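Local coordinates for protein Exo-arabinanase (Penicillium chrysogenum, PDB 3A72) that probably hydrolyses alpha-1,5-linked L-arabinan from its chain ends, and binds arabinobiose in its pocket, at residues E151-A156 / I162-D167; M178-T183 / D244-A249; E194-P199 / Y238-S243; P205-V210 / H312-A317. All coordinates share one frame; numbering follows the deposited sequence.

Contact 1 (E151-A156 / I162-D167); sequences EPFLLA and ICYYSD. With AHR (alpha-L-arabinofuranose), chain B.
Ser166 gives its hydroxyl hydrogen to Glu151, with 2.8 Å from OG to OE1, and OG meets that oxygen nearly along its C-O axis. The same OE1 lies 2.9 Å from AHR O2, while OE2 comes within 3.1 Å of AHR C1, the anomeric carbon of the arabinofuranose. Both carboxylate oxygens are thus turned to the sugar, helped by a Glu151 chain that bends at its second torsion (144°). Ser166 suits its place because a short side chain can serve two strands: OG is also hydrogen-bonded to Met207 N of strand 204-212. Behind this polar end the two strands pair in antiparallel fashion. Phe153 and Tyr164 exchange N-H...O=C bonds, as do Leu155 and Ile162. Aromatic and branched side chains suit the face shared by these four: Tyr164 CD2 comes to the edge of the Phe153 ring, 4.1 Å from Phe153 CD2, Leu155 CB touches the edge of the Tyr164 ring, and Leu155 CD2 lies alongside Ile162 CD1. On the other face Cys163 SG packs against Pro152 CB at 3.7 Å, with Leu154 CD2 beside it. Tyr164 OH is taken up by Pro245 O. The arrangement is the inner beta hairpin of one blade of a six-bladed beta-propeller, the Glu151-Ser166 end of this hairpin forming part of the sugar pocket.

Contact 2 (M178-T183 / D244-A249); sequences MVHQVT and DPENIA
A single hydrogen bond joins the two segments, from His180 NE2 to Glu246 O at 3.2 Å. It is long and bent (135° at the hydrogen), and the donor stands above the carbonyl plane, away from a lone pair. The ring is turned to the loop by a first torsion of 67°, which puts CG between the backbone N and the carbonyl carbon, and the imidazole offers the N-H at its far edge to the carbonyl oxygen. Within the loop, Asp244 shapes the acceptor's position: its OD1 takes the Glu246 N-H in an Asx turn, and its O takes Asn247 N, closing a type I beta turn whose second residue, Pro245, has the fixed phi such a turn needs. This turn belongs to one beta-propeller blade, strand 178-183 to the preceding one. The rest is packing: His180 CE1 lies against Glu246 CB, and Val182 CG2 meets Glu246 OE1 at 3.7 Å, the side chains crossing at about a right angle, while Lys160 meets the charge of Glu246 through OE2.

Contact 3 (E194-P199 / Y238-S243); sequences EDVTYP and YYRLSS
The guanidinium group of Arg240 has Val196 against one face, with CG2 standing 3.8 Å above the plane and offset toward the rim, and Tyr198 at its edge. The Tyr198 ring is turned almost perpendicular to it, the planes 83° apart, and it is the hydroxyl oxygen, Tyr198 OH, that lies in the guanidinium plane. Two neighbouring blades of the beta-propeller are joined here: Val196 ends the outermost strand of one, and Arg240 lies on the third strand of the next. Arginine suits the gap because its chain, extended from CG to NE, bridges much of the 9.4 Å between Arg240 CA and Val196 CA and still ends in several N-H donors. Arg240 NH2 gives a nearly straight bond (160°) to Tyr198 OH at 3.1 Å. NE bonds to Tyr222 OH, which also meets Tyr198 OH, so the two tyrosines and the arginine form a connected polar group. A stack on Tyr224 further holds the Tyr198 ring. The beta-branched Val196 offers both methyls to the flat cation. Asp195 and Val196 both face Met178 in a classic beta bulge, and a water occupies the ground between the bulge and the arginine. That water receives the hydrogens of Arg240 NH1 and of Thr197 N, at 3.0 Å and 3.1 Å, and donates its own to Asp195 O.

Contact 4 (P205-V210 / H312-A317); sequences PGMPVV and HGYTRA. With AHR (alpha-L-arabinofuranose), chain B.
Met207 sends its CG off on the side away from its own carbonyl carbon (chi1 -51°), then folds at the last torsion (79°), which carries CE over to the hydroxyl end of Tyr314. The tyrosine answers with CG anti to the backbone N (-177°), which leaves its hydroxyl beside the sugar. Met207 CE stands 3.5 Å from Tyr314 OH and 3.8 Å from Tyr314 CZ, obliquely to the ring, and Met207 SD is 5.2 Å from the centre of the Tyr314 ring, also oblique: a loose Met-aromatic contact. Met207 CE also touches Thr315 CB at 4.0 Å, while the polar end of that threonine, OG1, is bonded to Arg27. Segment 205-210 lies on the innermost strand of one propeller blade, and 312-317 leads into the innermost strand of another, two blades on, so these side chains meet across the middle of the six-bladed propeller where the arabinofuranose is bound. The unbranched methionine chain lies along the sugar: Met207 CG comes to 3.5 Å of AHR O2, and Met207 SD packs beside AHR C1. Tyr314 OH lies 3.2 Å from AHR O4. Gly206 brings its CA to 3.6 Å of AHR O2, and glycine suits this spot because a side chain would collide with that sugar hydroxyl.

Overall arrangement
Contacts 1 and 4 lie nearest the propeller's axis, are buried, and share the bound arabinofuranose: contact 1 supplies a carboxylate and backbone pairing within one blade, contact 4 joins its two segments by apolar and Met-aromatic packing, with a tyrosine hydroxyl near the sugar. Contacts 2 and 3 sit further out, about 16 and 17 Å from the chain centre to their own centres. Both join the blade carrying contact 1 to the next one, through single polar side chains, a histidine and an arginine. Contact 2 is only partly buried; contact 3 is buried yet water-bridged. Contacts 1, 2 and 3 reach the same sheet, and contact 3 is nested inside the loop that contact 2 closes.

Contact 1 (E151-A156 / I162-D167)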
loop_
_atom_site.group_PDB
_atom_site.type_symbol
_atom_site.label_atom_id
_atom_site.label_comp_id
_atom_site.label_asym_id
_atom_site.label_seq_id
_atom_site.Cartn_x
_atom_site.Cartn_y
_atom_site.Cartn_z
ATOM N N GLU A 151 7.390 4.058 -0.139
ATOM C CA GLU A 151 6.257 3.147 0.151
ATOM C C GLU A 151 5.497 3.478 1.449
ATOM O O GLU A 151 5.330 2.613 2.318
ATOM C CB GLU A 151 6.718 1.708 0.133
ATOM C CG GLU A 151 7.254 1.258 -1.231
ATOM C CD GLU A 151 8.401 0.304 -1.180
ATOM O OE1 GLU A 151 8.925 -0.077 -0.132
ATOM O OE2 GLU A 151 8.874 -0.137 -2.324
ATOM N N PRO A 152 4.946 4.668 1.579
ATOM C CA PRO A 152 4.174 4.995 2.773
ATOM C C PRO A 152 2.884 4.165 2.909
ATOM O O PRO A 152 2.198 3.853 1.906
ATOM C CB PRO A 152 3.793 6.464 2.599
ATOM C CG PRO A 152 3.800 6.663 1.100
ATOM C CD PRO A 152 4.973 5.823 0.619
ATOM N N PHE A 153 2.553 3.876 4.151
ATOM C CA PHE A 153 1.286 3.261 4.541
ATOM C C PHE A 153 0.775 4.027 5.763
ATOM O O PHE A 153 1.539 4.179 6.725
ATOM C CB PHE A 153 1.462 1.757 4.856
ATOM C CG PHE A 153 0.126 1.072 5.107
ATOM C CD1 PHE A 153 -0.546 0.485 4.055
ATOM C CD2 PHE A 153 -0.450 1.084 6.358
ATOM C CE1 PHE A 153 -1.807 -0.048 4.240
ATOM C CE2 PHE A 153 -1.725 0.552 6.548
ATOM C CZ PHE A 153 -2.384 0.007 5.502
ATOM N N LEU A 154 -0.443 4.519 5.718
ATOM C CA LEU A 154 -1.005 5.371 6.768
ATOM C C LEU A 154 -2.043 4.621 7.610
ATOM O O LEU A 154 -2.868 3.901 7.061
ATOM C CB LEU A 154 -1.679 6.612 6.171
ATOM C CG LEU A 154 -0.783 7.545 5.347
ATOM C CD1 LEU A 154 -1.576 8.688 4.760
ATOM C CD2 LEU A 154 0.384 8.111 6.171
ATOM N N LEU A 155 -2.007 4.858 8.918
ATOM C CA LEU A 155 -2.953 4.241 9.845
ATOM C C LEU A 155 -3.148 5.181 11.024
ATOM O O LEU A 155 -2.132 5.614 11.622
ATOM C CB LEU A 155 -2.430 2.906 10.299
ATOM C CG LEU A 155 -3.287 2.113 11.325
ATOM C CD1 LEU A 155 -3.314 0.620 11.001
ATOM C CD2 LEU A 155 -2.812 2.345 12.701
ATOM N N ALA A 156 -4.353 5.514 11.397
ATOM C CA ALA A 156 -4.646 6.317 12.581
ATOM C C ALA A 156 -4.986 5.422 13.766
ATOM O O ALA A 156 -5.619 4.377 13.628
ATOM C CB ALA A 156 -5.791 7.281 12.309
ATOM N N ILE A 162 -0.010 7.399 12.049
ATOM C CA ILE A 162 1.231 6.701 11.870
ATOM C C ILE A 162 1.493 6.552 10.374
ATOM O O ILE A 162 0.602 6.140 9.616
ATOM C CB ILE A 162 1.213 5.310 12.531
ATOM C CG1 ILE A 162 0.809 5.382 14.012
ATOM C CG2 ILE A 162 2.513 4.589 12.373
ATOM C CD1 ILE A 162 0.358 4.021 14.566
ATOM N N CYS A 163 2.721 6.862 9.946
ATOM C CA CYS A 163 3.165 6.560 8.590
ATOM C C CYS A 163 4.308 5.537 8.681
ATOM O O CYS A 163 5.369 5.838 9.197
ATOM C CB CYS A 163 3.661 7.796 7.864
ATOM S SG CYS A 163 4.116 7.433 6.143
ATOM N N TYR A 164 4.002 4.330 8.227
ATOM C CA TYR A 164 5.011 3.266 8.055
ATOM C C TYR A 164 5.625 3.420 6.685
ATOM O O TYR A 164 4.918 3.714 5.718
ATOM C CB TYR A 164 4.365 1.901 8.159
ATOM C CG TYR A 164 3.563 1.602 9.416
ATOM C CD1 TYR A 164 4.145 1.085 10.555
ATOM C CD2 TYR A 164 2.168 1.838 9.423
ATOM C CE1 TYR A 164 3.383 0.816 11.681
ATOM C CE2 TYR A 164 1.413 1.552 10.527
ATOM C CZ TYR A 164 2.014 1.042 11.673
ATOM O OH TYR A 164 1.213 0.757 12.745
ATOM N N TYR A 165 6.928 3.155 6.551
ATOM C CA TYR A 165 7.580 3.250 5.229
ATOM C C TYR A 165 8.866 2.467 5.276
ATOM O O TYR A 165 9.344 2.019 6.318
ATOM C CB TYR A 165 7.757 4.700 4.781
ATOM C CG TYR A 165 8.577 5.591 5.690
ATOM C CD1 TYR A 165 9.932 5.769 5.457
ATOM C CD2 TYR A 165 8.019 6.272 6.768
ATOM C CE1 TYR A 165 10.681 6.587 6.276
ATOM C CE2 TYR A 165 8.755 7.093 7.564
ATOM C CZ TYR A 165 10.082 7.251 7.328
ATOM O OH TYR A 165 10.836 8.055 8.162
ATOM N N SER A 166 9.432 2.243 4.071
ATOM C CA SER A 166 10.704 1.589 3.902
ATOM C C SER A 166 11.831 2.625 3.875
ATOM O O SER A 166 11.638 3.697 3.281
ATOM C CB SER A 166 10.737 0.770 2.627
ATOM O OG SER A 166 9.628 -0.105 2.536
ATOM N N ASP A 167 12.970 2.307 4.479
ATOM C CA ASP A 167 14.002 3.298 4.724
ATOM C C ASP A 167 15.361 2.737 4.396
ATOM O O ASP A 167 15.748 1.702 4.973
ATOM C CB ASP A 167 13.938 3.722 6.184
ATOM C CG ASP A 167 14.744 4.919 6.561
ATOM O OD1 ASP A 167 15.392 5.517 5.657
ATOM O OD2 ASP A 167 14.715 5.313 7.747
HETATM O O5 AHR B . 11.639 -0.018 -6.022
HETATM C C5 AHR B . 11.672 0.250 -4.582
HETATM C C4 AHR B . 11.897 -1.053 -3.869
HETATM O O4 AHR B . 10.718 -1.854 -4.021
HETATM C C3 AHR B . 12.090 -0.878 -2.366
HETATM O O3 AHR B . 13.486 -0.683 -2.078
HETATM C C2 AHR B . 11.553 -2.221 -1.813
HETATM O O2 AHR B . 10.945 -2.097 -0.528
HETATM C C1 AHR B . 10.581 -2.714 -2.884
HETATM O O1 AHR B . 10.977 -4.032 -3.361
#

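Contact 2 (M178-T183 / D244-A249)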
loop_
_atom_site.group_PDB
_atom_site.type_symbol
_atom_site.label_atom_id
_atom_site.label_comp_id
_atom_site.label_asym_id
_atom_site.label_seq_id
_atom_site.Cartn_x
_atom_site.Cartn_y
_atom_site.Cartn_z
ATOM N N MET A 178 12.444 -1.138 7.698
ATOM C CA MET A 178 11.159 -0.454 7.687
ATOM C C MET A 178 10.988 0.253 9.036
ATOM O O MET A 178 11.435 -0.250 10.097
ATOM C CB MET A 178 9.994 -1.383 7.434
ATOM C CG MET A 178 10.077 -2.001 6.029
ATOM S SD MET A 178 8.833 -3.269 5.719
ATOM C CE MET A 178 9.283 -4.419 6.999
ATOM N N VAL A 179 10.384 1.394 8.989
ATOM C CA VAL A 179 10.285 2.370 10.077
ATOM C C VAL A 179 8.912 2.978 10.113
ATOM O O VAL A 179 8.077 2.799 9.197
ATOM C CB VAL A 179 11.356 3.477 9.899
ATOM C CG1 VAL A 179 12.750 2.892 9.752
ATOM C CG2 VAL A 179 11.023 4.365 8.741
ATOM N N HIS A 180 8.681 3.828 11.118
ATOM C CA HIS A 180 7.524 4.698 11.078
ATOM C C HIS A 180 7.842 6.025 11.772
ATOM O O HIS A 180 8.793 6.138 12.551
ATOM C CB HIS A 180 6.218 4.081 11.697
ATOM C CG HIS A 180 6.327 3.883 13.164
ATOM N ND1 HIS A 180 6.076 4.715 14.204
ATOM C CD2 HIS A 180 6.692 2.706 13.710
ATOM C CE1 HIS A 180 6.317 4.032 15.367
ATOM N NE2 HIS A 180 6.699 2.793 15.053
ATOM N N GLN A 181 6.987 7.006 11.504
ATOM C CA GLN A 181 6.896 8.235 12.274
ATOM C C GLN A 181 5.438 8.466 12.620
ATOM O O GLN A 181 4.522 8.005 11.918
ATOM C CB GLN A 181 7.491 9.418 11.543
ATOM C CG GLN A 181 8.991 9.295 11.314
ATOM C CD GLN A 181 9.591 10.415 10.529
ATOM O OE1 GLN A 181 9.760 11.591 11.063
ATOM N NE2 GLN A 181 9.915 10.174 9.334
ATOM N N VAL A 182 5.220 9.225 13.707
ATOM C CA VAL A 182 3.885 9.483 14.237
ATOM C C VAL A 182 3.660 10.974 14.338
ATOM O O VAL A 182 4.590 11.738 14.614
ATOM C CB VAL A 182 3.708 8.850 15.624
ATOM C CG1 VAL A 182 2.288 8.930 16.081
ATOM C CG2 VAL A 182 4.221 7.427 15.556
ATOM N N THR A 183 2.412 11.409 14.168
ATOM C CA THR A 183 2.019 12.769 14.343
ATOM C C THR A 183 0.669 12.851 15.047
ATOM O O THR A 183 -0.185 12.012 14.849
ATOM C CB THR A 183 1.958 13.506 12.970
ATOM O OG1 THR A 183 1.698 14.865 13.173
ATOM C CG2 THR A 183 0.948 12.885 12.078
ATOM N N ASP A 244 -0.013 -3.152 19.837
ATOM C CA ASP A 244 0.503 -1.807 19.849
ATOM C C ASP A 244 1.056 -1.498 18.448
ATOM O O ASP A 244 2.121 -1.992 18.107
ATOM C CB ASP A 244 1.568 -1.596 20.893
ATOM C CG ASP A 244 2.085 -0.204 20.975
ATOM O OD1 ASP A 244 1.762 0.638 20.081
ATOM O OD2 ASP A 244 2.860 0.100 21.936
ATOM N N PRO A 245 0.324 -0.695 17.671
ATOM C CA PRO A 245 0.732 -0.491 16.283
ATOM C C PRO A 245 2.014 0.337 16.163
ATOM O O PRO A 245 2.566 0.450 15.067
ATOM C CB PRO A 245 -0.476 0.206 15.664
ATOM C CG PRO A 245 -1.049 0.986 16.829
ATOM C CD PRO A 245 -0.890 0.073 18.034
ATOM N N GLU A 246 2.486 0.921 17.235
ATOM C CA GLU A 246 3.764 1.629 17.262
ATOM C C GLU A 246 4.941 0.731 17.744
ATOM O O GLU A 246 6.068 1.256 17.768
ATOM C CB GLU A 246 3.670 2.873 18.141
ATOM C CG GLU A 246 2.780 3.944 17.534
ATOM C CD GLU A 246 2.666 5.202 18.363
ATOM O OE1 GLU A 246 3.718 5.705 18.836
ATOM O OE2 GLU A 246 1.552 5.727 18.473
ATOM N N ASN A 247 4.661 -0.503 18.110
ATOM C CA ASN A 247 5.711 -1.379 18.580
ATOM C C ASN A 247 5.692 -2.645 17.755
ATOM O O ASN A 247 4.928 -3.613 18.029
ATOM C CB ASN A 247 5.547 -1.684 20.087
ATOM C CG ASN A 247 6.689 -2.547 20.605
ATOM O OD1 ASN A 247 7.595 -2.962 19.864
ATOM N ND2 ASN A 247 6.672 -2.790 21.910
ATOM N N ILE A 248 6.517 -2.627 16.732
ATOM C CA ILE A 248 6.668 -3.746 15.783
ATOM C C ILE A 248 7.999 -4.493 16.010
ATOM O O ILE A 248 8.080 -5.718 15.802
ATOM C CB ILE A 248 6.588 -3.208 14.330
ATOM C CG1 ILE A 248 5.285 -2.408 14.107
ATOM C CG2 ILE A 248 6.777 -4.281 13.299
ATOM C CD1 ILE A 248 3.990 -3.220 14.301
ATOM N N ALA A 249 9.037 -3.775 16.459
ATOM C CA ALA A 249 10.370 -4.345 16.541
ATOM C C ALA A 249 10.453 -5.489 17.533
ATOM O O ALA A 249 11.328 -6.370 17.421
ATOM C CB ALA A 249 11.366 -3.259 16.883
#

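Contact 3 (E194-P199 / Y238-S243)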
loop_
_atom_site.group_PDB
_atom_site.type_symbol
_atom_site.label_atom_id
_atom_site.label_comp_id
_atom_site.label_asym_id
_atom_site.label_seq_id
_atom_site.Cartn_x
_atom_site.Cartn_y
_atom_site.Cartn_z
ATOM N N GLU A 194 12.598 2.568 14.299
ATOM C CA GLU A 194 12.880 1.353 13.534
ATOM C C GLU A 194 11.923 0.239 13.907
ATOM O O GLU A 194 11.775 -0.099 15.080
ATOM C CB GLU A 194 14.320 0.901 13.787
ATOM C CG GLU A 194 15.338 1.944 13.418
ATOM C CD GLU A 194 15.534 2.056 11.950
ATOM O OE1 GLU A 194 15.223 1.205 11.104
ATOM O OE2 GLU A 194 16.197 3.068 11.581
ATOM N N ASP A 195 11.255 -0.318 12.945
ATOM C CA ASP A 195 10.299 -1.401 13.159
ATOM C C ASP A 195 10.877 -2.772 12.792
ATOM O O ASP A 195 10.732 -3.719 13.562
ATOM C CB ASP A 195 9.031 -1.101 12.353
ATOM C CG ASP A 195 8.209 -0.013 12.940
ATOM O OD1 ASP A 195 8.261 0.213 14.178
ATOM O OD2 ASP A 195 7.442 0.635 12.149
ATOM N N VAL A 196 11.460 -2.863 11.594
ATOM C CA VAL A 196 11.971 -4.127 11.114
ATOM C C VAL A 196 13.414 -3.904 10.630
ATOM O O VAL A 196 13.638 -3.176 9.644
ATOM C CB VAL A 196 11.107 -4.755 10.020
ATOM C CG1 VAL A 196 11.762 -6.043 9.522
ATOM C CG2 VAL A 196 9.698 -5.013 10.518
ATOM N N THR A 197 14.357 -4.502 11.341
ATOM C CA THR A 197 15.764 -4.522 10.996
ATOM C C THR A 197 16.282 -5.938 11.138
ATOM O O THR A 197 15.794 -6.695 11.993
ATOM C CB THR A 197 16.612 -3.582 11.864
ATOM O OG1 THR A 197 16.726 -4.112 13.152
ATOM C CG2 THR A 197 16.006 -2.180 11.986
ATOM N N TYR A 198 17.285 -6.262 10.338
ATOM C CA TYR A 198 17.944 -7.603 10.390
ATOM C C TYR A 198 19.449 -7.419 10.413
ATOM O O TYR A 198 19.999 -6.463 9.854
ATOM C CB TYR A 198 17.494 -8.472 9.176
ATOM C CG TYR A 198 16.073 -8.925 9.315
ATOM C CD1 TYR A 198 15.747 -9.934 10.219
ATOM C CD2 TYR A 198 15.016 -8.375 8.610
ATOM C CE1 TYR A 198 14.453 -10.358 10.401
ATOM C CE2 TYR A 198 13.734 -8.793 8.782
ATOM C CZ TYR A 198 13.452 -9.800 9.659
ATOM O OH TYR A 198 12.142 -10.187 9.814
ATOM N N PRO A 199 20.137 -8.387 11.038
ATOM C CA PRO A 199 21.585 -8.254 11.217
ATOM C C PRO A 199 22.442 -8.653 10.066
ATOM O O PRO A 199 23.654 -8.590 10.199
ATOM C CB PRO A 199 21.823 -9.183 12.421
ATOM C CG PRO A 199 20.764 -10.244 12.274
ATOM C CD PRO A 199 19.563 -9.503 11.807
ATOM N N TYR A 238 6.349 -12.173 5.018
ATOM C CA TYR A 238 6.435 -12.339 6.471
ATOM C C TYR A 238 5.441 -11.415 7.117
ATOM O O TYR A 238 5.053 -10.387 6.555
ATOM C CB TYR A 238 7.856 -11.977 6.998
ATOM C CG TYR A 238 8.851 -13.100 6.954
ATOM C CD1 TYR A 238 9.270 -13.681 5.771
ATOM C CD2 TYR A 238 9.386 -13.592 8.134
ATOM C CE1 TYR A 238 10.183 -14.714 5.789
ATOM C CE2 TYR A 238 10.325 -14.642 8.169
ATOM C CZ TYR A 238 10.711 -15.202 6.984
ATOM O OH TYR A 238 11.628 -16.218 6.939
ATOM N N TYR A 239 5.027 -11.750 8.350
ATOM C CA TYR A 239 4.226 -10.841 9.132
ATOM C C TYR A 239 4.676 -10.859 10.578
ATOM O O TYR A 239 5.326 -11.768 11.084
ATOM C CB TYR A 239 2.775 -11.157 9.019
ATOM C CG TYR A 239 2.242 -12.559 9.226
ATOM C CD1 TYR A 239 1.803 -12.996 10.474
ATOM C CD2 TYR A 239 2.141 -13.419 8.162
ATOM C CE1 TYR A 239 1.290 -14.280 10.648
ATOM C CE2 TYR A 239 1.589 -14.674 8.331
ATOM C CZ TYR A 239 1.168 -15.107 9.550
ATOM O OH TYR A 239 0.580 -16.360 9.634
ATOM N N ARG A 240 4.310 -9.763 11.237
ATOM C CA ARG A 240 4.474 -9.564 12.681
ATOM C C ARG A 240 3.116 -9.187 13.237
ATOM O O ARG A 240 2.315 -8.522 12.604
ATOM C CB ARG A 240 5.508 -8.492 12.955
ATOM C CG ARG A 240 6.915 -8.962 12.671
ATOM C CD ARG A 240 7.934 -7.875 12.712
ATOM N NE ARG A 240 9.263 -8.335 12.304
ATOM C CZ ARG A 240 10.404 -8.011 12.876
ATOM N NH1 ARG A 240 10.486 -7.217 13.929
ATOM N NH2 ARG A 240 11.525 -8.459 12.327
ATOM N N LEU A 241 2.881 -9.640 14.484
ATOM C CA LEU A 241 1.643 -9.382 15.187
ATOM C C LEU A 241 1.917 -8.610 16.457
ATOM O O LEU A 241 2.772 -9.041 17.272
ATOM C CB LEU A 241 0.974 -10.729 15.504
ATOM C CG LEU A 241 0.390 -11.399 14.235
ATOM C CD1 LEU A 241 0.414 -12.888 14.287
ATOM C CD2 LEU A 241 -1.013 -10.810 13.972
ATOM N N SER A 242 1.198 -7.518 16.658
ATOM C CA SER A 242 1.357 -6.675 17.851
ATOM C C SER A 242 0.058 -6.018 18.173
ATOM O O SER A 242 -0.633 -5.575 17.239
ATOM C CB SER A 242 2.385 -5.592 17.617
ATOM O OG SER A 242 2.524 -4.801 18.762
ATOM N N SER A 243 -0.281 -5.865 19.459
ATOM C CA SER A 243 -1.479 -5.101 19.844
ATOM C C SER A 243 -1.199 -3.644 20.024
ATOM O O SER A 243 -2.088 -2.854 20.345
ATOM C CB SER A 243 -2.068 -5.691 21.124
ATOM O OG SER A 243 -2.618 -6.975 20.746
HETATM O O HOH W 1 13.176 -5.809 13.911
#

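Contact 4 (P205-V210 / H312-A317)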
loop_
_atom_site.group_PDB
_atom_site.type_symbol
_atom_site.label_atom_id
_atom_site.label_comp_id
_atom_site.label_asym_id
_atom_site.label_seq_id
_atom_site.Cartn_x
_atom_site.Cartn_y
_atom_site.Cartn_z
ATOM N N PRO A 205 14.159 -6.114 4.069
ATOM C CA PRO A 205 12.726 -6.109 4.347
ATOM C C PRO A 205 12.134 -4.839 3.746
ATOM O O PRO A 205 12.783 -3.761 3.779
ATOM C CB PRO A 205 12.686 -6.135 5.869
ATOM C CG PRO A 205 13.915 -5.365 6.280
ATOM C CD PRO A 205 14.966 -5.849 5.303
ATOM N N GLY A 206 10.917 -4.908 3.228
ATOM C CA GLY A 206 10.287 -3.756 2.597
ATOM C C GLY A 206 8.799 -3.917 2.481
ATOM O O GLY A 206 8.209 -4.989 2.600
ATOM N N MET A 207 8.146 -2.789 2.147
ATOM C CA MET A 207 6.786 -2.705 1.675
ATOM C C MET A 207 5.770 -3.052 2.756
ATOM O O MET A 207 4.992 -3.983 2.644
ATOM C CB MET A 207 6.566 -3.571 0.434
ATOM C CG MET A 207 7.619 -3.288 -0.648
ATOM S SD MET A 207 7.224 -3.936 -2.294
ATOM C CE MET A 207 6.055 -2.685 -2.849
ATOM N N PRO A 208 5.728 -2.235 3.841
ATOM C CA PRO A 208 4.850 -2.565 4.973
ATOM C C PRO A 208 3.406 -2.245 4.691
ATOM O O PRO A 208 3.070 -1.129 4.237
ATOM C CB PRO A 208 5.405 -1.668 6.094
ATOM C CG PRO A 208 5.959 -0.450 5.352
ATOM C CD PRO A 208 6.519 -1.008 4.064
ATOM N N VAL A 209 2.523 -3.192 5.041
ATOM C CA VAL A 209 1.093 -2.981 4.938
ATOM C C VAL A 209 0.473 -3.536 6.232
ATOM O O VAL A 209 0.878 -4.613 6.685
ATOM C CB VAL A 209 0.496 -3.623 3.678
ATOM C CG1 VAL A 209 -1.032 -3.575 3.674
ATOM C CG2 VAL A 209 1.063 -2.984 2.420
ATOM N N VAL A 210 -0.497 -2.832 6.819
ATOM C CA VAL A 210 -1.039 -3.219 8.135
ATOM C C VAL A 210 -2.541 -3.353 8.019
ATOM O O VAL A 210 -3.205 -2.537 7.359
ATOM C CB VAL A 210 -0.660 -2.192 9.201
ATOM C CG1 VAL A 210 -1.173 -2.605 10.566
ATOM C CG2 VAL A 210 0.834 -1.999 9.259
ATOM N N HIS A 312 -2.419 -11.010 -11.682
ATOM C CA HIS A 312 -1.357 -10.657 -10.770
ATOM C C HIS A 312 -0.768 -9.295 -11.143
ATOM O O HIS A 312 -0.775 -8.893 -12.294
ATOM C CB HIS A 312 -0.251 -11.710 -10.735
ATOM C CG HIS A 312 0.771 -11.582 -11.761
ATOM N ND1 HIS A 312 0.640 -11.935 -13.033
ATOM C CD2 HIS A 312 2.017 -11.019 -11.640
ATOM C CE1 HIS A 312 1.760 -11.662 -13.714
ATOM N NE2 HIS A 312 2.613 -11.116 -12.869
ATOM N N GLY A 313 -0.232 -8.592 -10.141
ATOM C CA GLY A 313 0.474 -7.370 -10.422
ATOM C C GLY A 313 1.248 -6.918 -9.203
ATOM O O GLY A 313 1.028 -7.343 -8.083
ATOM N N TYR A 314 2.157 -5.949 -9.473
ATOM C CA TYR A 314 3.027 -5.420 -8.446
ATOM C C TYR A 314 2.220 -4.639 -7.398
ATOM O O TYR A 314 1.402 -3.769 -7.737
ATOM C CB TYR A 314 4.020 -4.481 -9.080
ATOM C CG TYR A 314 5.075 -3.888 -8.148
ATOM C CD1 TYR A 314 5.956 -4.692 -7.455
ATOM C CD2 TYR A 314 5.162 -2.536 -8.000
ATOM C CE1 TYR A 314 6.894 -4.184 -6.608
ATOM C CE2 TYR A 314 6.149 -1.974 -7.205
ATOM C CZ TYR A 314 7.022 -2.801 -6.518
ATOM O OH TYR A 314 8.035 -2.252 -5.762
ATOM N N THR A 315 2.466 -4.977 -6.110
ATOM C CA THR A 315 1.733 -4.421 -4.975
ATOM C C THR A 315 0.222 -4.281 -5.226
ATOM O O THR A 315 -0.427 -3.306 -4.880
ATOM C CB THR A 315 2.418 -3.126 -4.461
ATOM O OG1 THR A 315 1.904 -2.854 -3.124
ATOM C CG2 THR A 315 2.264 -1.900 -5.289
ATOM N N ARG A 316 -0.334 -5.344 -5.823
ATOM C CA ARG A 316 -1.764 -5.426 -6.068
ATOM C C ARG A 316 -2.514 -5.122 -4.790
ATOM O O ARG A 316 -2.197 -5.663 -3.731
ATOM C CB ARG A 316 -2.094 -6.810 -6.642
ATOM C CG ARG A 316 -3.517 -6.961 -7.123
ATOM C CD ARG A 316 -3.756 -8.291 -7.806
ATOM N NE ARG A 316 -3.653 -9.371 -6.829
ATOM C CZ ARG A 316 -3.953 -10.632 -7.087
ATOM N NH1 ARG A 316 -4.452 -10.994 -8.264
ATOM N NH2 ARG A 316 -3.789 -11.579 -6.152
ATOM N N ALA A 317 -3.508 -4.236 -4.892
ATOM C CA ALA A 317 -4.168 -3.651 -3.727
ATOM C C ALA A 317 -5.491 -4.320 -3.475
ATOM O O ALA A 317 -6.272 -4.620 -4.382
ATOM C CB ALA A 317 -4.363 -2.160 -3.926
HETATM O O5 AHR B . 11.639 -0.018 -6.022
HETATM C C5 AHR B . 11.672 0.250 -4.582
HETATM C C4 AHR B . 11.897 -1.053 -3.869
HETATM O O4 AHR B . 10.718 -1.854 -4.021
HETATM C C3 AHR B . 12.090 -0.878 -2.366
HETATM O O3 AHR B . 13.486 -0.683 -2.078
HETATM C C2 AHR B . 11.553 -2.221 -1.813
HETATM O O2 AHR B . 10.945 -2.097 -0.528
HETATM C C1 AHR B . 10.581 -2.714 -2.884
HETATM O O1 AHR B . 10.977 -4.032 -3.361
#